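Cobalt-precorrin-5B C(1)-methyltransferase (Archaeoglobus fulgidus, PDB 1SR8) probably catalyses the S-adenosylmethionine-dependent methylation of C-1 in cobalt-precorrin-5B, giving cobalt-precorrin-6A in the anaerobic route to adenosylcobalamin. Local coordinates at residues G45-S49 / Q138-N142; T70-V76 / G185-F189. All coordinates share one frame; numbering follows the deposited sequence.

Contact 1: residues G45-S49 / Q138-N142; sequences GTTAS and QILEN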
loop_
_atom_site.group_PDB
_atom_site.type_symbol
_atom_site.label_atom_id
_atom_site.label_comp_id
_atom_site.label_asym_id
_atom_site.label_seq_id
_atom_site.Cartn_x
_atom_site.Cartn_y
_atom_site.Cartn_z
ATOM N N GLY A 45 -3.012 7.072 -0.895
ATOM C CA GLY A 45 -4.385 7.021 -0.424
ATOM C C GLY A 45 -4.451 7.289 1.068
ATOM O O GLY A 45 -5.316 8.037 1.537
ATOM N N THR A 46 -3.534 6.695 1.828
ATOM C CA THR A 46 -3.528 6.903 3.268
ATOM C C THR A 46 -3.053 8.308 3.619
ATOM O O THR A 46 -3.520 8.903 4.589
ATOM C CB THR A 46 -2.626 5.893 3.971
ATOM O OG1 THR A 46 -3.172 4.578 3.818
ATOM C CG2 THR A 46 -2.511 6.230 5.450
ATOM N N THR A 47 -2.123 8.835 2.830
ATOM C CA THR A 47 -1.596 10.173 3.075
ATOM C C THR A 47 -2.696 11.184 2.783
ATOM O O THR A 47 -2.862 12.170 3.508
ATOM C CB THR A 47 -0.368 10.454 2.194
ATOM O OG1 THR A 47 0.646 9.475 2.474
ATOM C CG2 THR A 47 0.186 11.847 2.473
ATOM N N ALA A 48 -3.470 10.923 1.735
ATOM C CA ALA A 48 -4.574 11.803 1.380
ATOM C C ALA A 48 -5.614 11.792 2.506
ATOM O O ALA A 48 -6.160 12.840 2.884
ATOM C CB ALA A 48 -5.205 11.346 0.066
ATOM N N SER A 49 -5.881 10.604 3.048
ATOM C CA SER A 49 -6.848 10.463 4.129
ATOM C C SER A 49 -6.403 11.258 5.342
ATOM O O SER A 49 -7.208 11.952 5.972
ATOM C CB SER A 49 -7.008 8.992 4.519
ATOM O OG SER A 49 -7.631 8.262 3.482
ATOM N N GLN A 138 -11.472 4.538 1.141
ATOM C CA GLN A 138 -10.702 4.829 2.352
ATOM C C GLN A 138 -10.848 6.284 2.739
ATOM O O GLN A 138 -11.128 6.597 3.896
ATOM C CB GLN A 138 -9.217 4.525 2.144
ATOM C CG GLN A 138 -8.366 4.852 3.356
ATOM C CD GLN A 138 -6.881 4.685 3.088
ATOM O OE1 GLN A 138 -6.447 4.685 1.932
ATOM N NE2 GLN A 138 -6.087 4.559 4.157
ATOM N N ILE A 139 -10.644 7.173 1.768
ATOM C CA ILE A 139 -10.751 8.606 2.013
ATOM C C ILE A 139 -12.158 8.960 2.474
ATOM O O ILE A 139 -12.327 9.669 3.460
ATOM C CB ILE A 139 -10.399 9.408 0.751
ATOM C CG1 ILE A 139 -8.947 9.121 0.352
ATOM C CG2 ILE A 139 -10.583 10.899 1.010
ATOM C CD1 ILE A 139 -8.511 9.790 -0.939
ATOM N N LEU A 140 -13.170 8.454 1.774
ATOM C CA LEU A 140 -14.557 8.735 2.140
ATOM C C LEU A 140 -14.859 8.259 3.534
ATOM O O LEU A 140 -15.559 8.921 4.283
ATOM C CB LEU A 140 -15.527 8.049 1.187
ATOM C CG LEU A 140 -15.848 8.785 -0.106
ATOM C CD1 LEU A 140 -16.792 7.911 -0.951
ATOM C CD2 LEU A 140 -16.487 10.144 0.225
ATOM N N GLU A 141 -14.345 7.086 3.866
ATOM C CA GLU A 141 -14.556 6.500 5.177
ATOM C C GLU A 141 -14.033 7.427 6.277
ATOM O O GLU A 141 -14.722 7.715 7.256
ATOM C CB GLU A 141 -13.845 5.148 5.248
ATOM C CG GLU A 141 -14.140 4.416 6.524
ATOM C CD GLU A 141 -13.473 3.068 6.605
ATOM O OE1 GLU A 141 -13.824 2.313 7.534
ATOM O OE2 GLU A 141 -12.600 2.762 5.763
ATOM N N ASN A 142 -12.804 7.893 6.108
ATOM C CA ASN A 142 -12.192 8.784 7.076
ATOM C C ASN A 142 -12.898 10.124 7.113
ATOM O O ASN A 142 -12.988 10.757 8.168
ATOM C CB ASN A 142 -10.717 8.969 6.733
ATOM C CG ASN A 142 -9.884 7.765 7.118
ATOM O OD1 ASN A 142 -9.683 7.496 8.307
ATOM N ND2 ASN A 142 -9.411 7.022 6.121
#

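Contact 2: residues T70-V76 / G185-F189; sequences TPAGVDV and GTTGF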
loop_
_atom_site.group_PDB
_atom_site.type_symbol
_atom_site.label_atom_id
_atom_site.label_comp_id
_atom_site.label_asym_id
_atom_site.label_seq_id
_atom_site.Cartn_x
_atom_site.Cartn_y
_atom_site.Cartn_z
ATOM N N THR A 70 -7.597 2.172 7.387
ATOM C CA THR A 70 -6.995 1.736 6.128
ATOM C C THR A 70 -7.812 0.580 5.591
ATOM O O THR A 70 -8.565 -0.050 6.336
ATOM C CB THR A 70 -5.550 1.224 6.320
ATOM O OG1 THR A 70 -5.562 0.105 7.210
ATOM C CG2 THR A 70 -4.654 2.309 6.903
ATOM N N PRO A 71 -7.678 0.286 4.285
ATOM C CA PRO A 71 -8.425 -0.819 3.679
ATOM C C PRO A 71 -8.118 -2.153 4.372
ATOM O O PRO A 71 -8.991 -3.011 4.486
ATOM C CB PRO A 71 -7.948 -0.793 2.221
ATOM C CG PRO A 71 -7.659 0.654 1.991
ATOM C CD PRO A 71 -6.917 1.017 3.253
ATOM N N ALA A 72 -6.874 -2.311 4.833
ATOM C CA ALA A 72 -6.432 -3.530 5.511
ATOM C C ALA A 72 -7.070 -3.675 6.883
ATOM O O ALA A 72 -6.988 -4.733 7.497
ATOM C CB ALA A 72 -4.909 -3.542 5.639
ATOM N N GLY A 73 -7.704 -2.609 7.362
ATOM C CA GLY A 73 -8.356 -2.665 8.657
ATOM C C GLY A 73 -7.469 -2.296 9.833
ATOM O O GLY A 73 -7.859 -2.470 10.988
ATOM N N VAL A 74 -6.273 -1.789 9.544
ATOM C CA VAL A 74 -5.320 -1.378 10.582
ATOM C C VAL A 74 -5.235 0.158 10.634
ATOM O O VAL A 74 -4.724 0.788 9.705
ATOM C CB VAL A 74 -3.907 -1.942 10.277
ATOM C CG1 VAL A 74 -2.947 -1.588 11.395
ATOM C CG2 VAL A 74 -3.978 -3.450 10.079
ATOM N N ASP A 75 -5.745 0.766 11.702
ATOM C CA ASP A 75 -5.687 2.222 11.815
ATOM C C ASP A 75 -4.240 2.644 11.978
ATOM O O ASP A 75 -3.473 1.979 12.673
ATOM C CB ASP A 75 -6.491 2.716 13.013
ATOM C CG ASP A 75 -7.960 2.379 12.909
ATOM O OD1 ASP A 75 -8.491 2.327 11.784
ATOM O OD2 ASP A 75 -8.587 2.181 13.961
ATOM N N VAL A 76 -3.864 3.741 11.331
ATOM C CA VAL A 76 -2.492 4.225 11.410
ATOM C C VAL A 76 -2.430 5.673 11.842
ATOM O O VAL A 76 -3.234 6.492 11.414
ATOM C CB VAL A 76 -1.768 4.123 10.055
ATOM C CG1 VAL A 76 -0.330 4.619 10.196
ATOM C CG2 VAL A 76 -1.776 2.694 9.573
ATOM N N GLY A 185 -3.787 2.605 -3.314
ATOM C CA GLY A 185 -3.344 1.826 -2.172
ATOM C C GLY A 185 -4.372 0.785 -1.791
ATOM O O GLY A 185 -5.391 1.113 -1.184
ATOM N N THR A 186 -4.106 -0.472 -2.140
ATOM C CA THR A 186 -5.037 -1.554 -1.840
ATOM C C THR A 186 -5.130 -1.898 -0.360
ATOM O O THR A 186 -6.203 -2.253 0.112
ATOM C CB THR A 186 -4.685 -2.838 -2.624
ATOM O OG1 THR A 186 -3.278 -3.092 -2.519
ATOM C CG2 THR A 186 -5.084 -2.695 -4.091
ATOM N N THR A 187 -4.024 -1.797 0.373
ATOM C CA THR A 187 -4.041 -2.113 1.803
ATOM C C THR A 187 -3.957 -0.865 2.669
ATOM O O THR A 187 -4.399 -0.866 3.808
ATOM C CB THR A 187 -2.860 -3.021 2.205
ATOM O OG1 THR A 187 -1.626 -2.329 1.969
ATOM C CG2 THR A 187 -2.863 -4.289 1.399
ATOM N N GLY A 188 -3.379 0.194 2.111
ATOM C CA GLY A 188 -3.198 1.436 2.838
ATOM C C GLY A 188 -1.727 1.592 3.202
ATOM O O GLY A 188 -1.283 2.663 3.607
ATOM N N PHE A 189 -0.961 0.519 3.039
ATOM C CA PHE A 189 0.459 0.532 3.383
ATOM C C PHE A 189 1.335 0.311 2.163
ATOM O O PHE A 189 0.892 -0.268 1.164
ATOM C CB PHE A 189 0.761 -0.570 4.408
ATOM C CG PHE A 189 0.034 -0.406 5.715
ATOM C CD1 PHE A 189 0.682 0.125 6.824
ATOM C CD2 PHE A 189 -1.296 -0.787 5.839
ATOM C CE1 PHE A 189 0.013 0.273 8.041
ATOM C CE2 PHE A 189 -1.975 -0.644 7.047
ATOM C CZ PHE A 189 -1.319 -0.114 8.152
#

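Contact 1: residues G45-S49 / Q138-N142
Gln138 reaches Thr46 because its CG stands anti to the backbone N (chi1 178°) and the chain runs out extended beyond it, while Thr46 turns OG1 to the side of its own backbone N. Two near-parallel helices, 44-57 and 133-149, pack here in the buried interior of the CbiD family region, their local axes 9.1 Å apart and crossing at -22°. The Gln138 amide lies across the first turn of helix 44-57. Its NE2 donates to Thr46 OG1 at 2.9 Å along a nearly straight line, with the oxygen almost in the amide plane, and also bonds to Ser69 O; the same hydroxyl also hydrogen-bonds to Gly188 O. On the other side of the amide, OE1 rests 3.4 Å from Gly45 C, where a CB on residue 45 would be a tight fit. Ser49 fills the middle of the interface: its hydroxyl sits over the backbone of the neighbouring helix, OG 3.5 Å from Ile139 CA, and beside the Gln138 chain. Ile139 reaches out along CG1 so that CD1 meets Ala48 CB at 3.8 Å, and Phe106 of strand 105-111 also packs on Ala48. Asn142 brings its amide alongside Ser49 CB, with OD1 taken by Ser69 N. Gly45 O is gripped twice, by Ser49 N at 3.0 Å and, from the opposite face of the carbonyl plane, by Ser49 OG, also at 3.0 Å.

Contact 2: residues T70-V76 / G185-F189
Ala72 N donates to Thr187 O at 3.0 Å, the one hydrogen bond across the two loops, with the donor tilted 28° from the carbonyl plane. Pro71 packs beside it, laying CD 3.2 Å from Thr187 O and CB 3.1 Å from Thr186 O. Gly188 lies against Thr70 and Pro71, where a CB would collide with Thr70 CB and Pro71 CD. Next to these, the Phe189 ring ends among Thr70, Ala72 and Val74, its CZ 3.8 Å from Val74 CB and its CE2 3.7 Å from Thr70 OG1. Thr70, Pro71 and Ala72 are presented by a type I beta turn, Thr70 to Gly73, closed by Gly73 N to Thr70 O, in the connection between antiparallel strands 63-68 and 76-83. Thr70 OG1, placed between its backbone N and carbonyl carbon (chi1 61°), donates past the turn to Val74 O at 2.7 Å, from above the carbonyl plane. A valine here would probably leave Val74 O without this donor and the 70-74 loop less firmly closed beside the phenyl ring. On the facing loop, Thr187 forms an ST turn, OG1 accepting from Phe189 N at 3.1 Å, which fixes the backbone just where the ring departs.

Contacts 1 and 2 adjoin, their centres about 9 Å apart; their segments alternate along the chain, and four segments of the CbiD family region converge here. The polar bridge runs through Thr46: OG1, which takes the Gln138 amide in contact 1, also lies 2.7 Å from Gly188 O of contact 2, a probable hydrogen bond that would leave the hydroxyl accepting from one segment and donating to another. Gln138 supplies a packing bridge as well, its CD 3.7 Å from Pro71 CD and its NE2 3.6 Å from Thr70 CA. The start of helix 44-57 and the middle of helix 133-149 thus back directly onto the 70-76 and 185-189 loops.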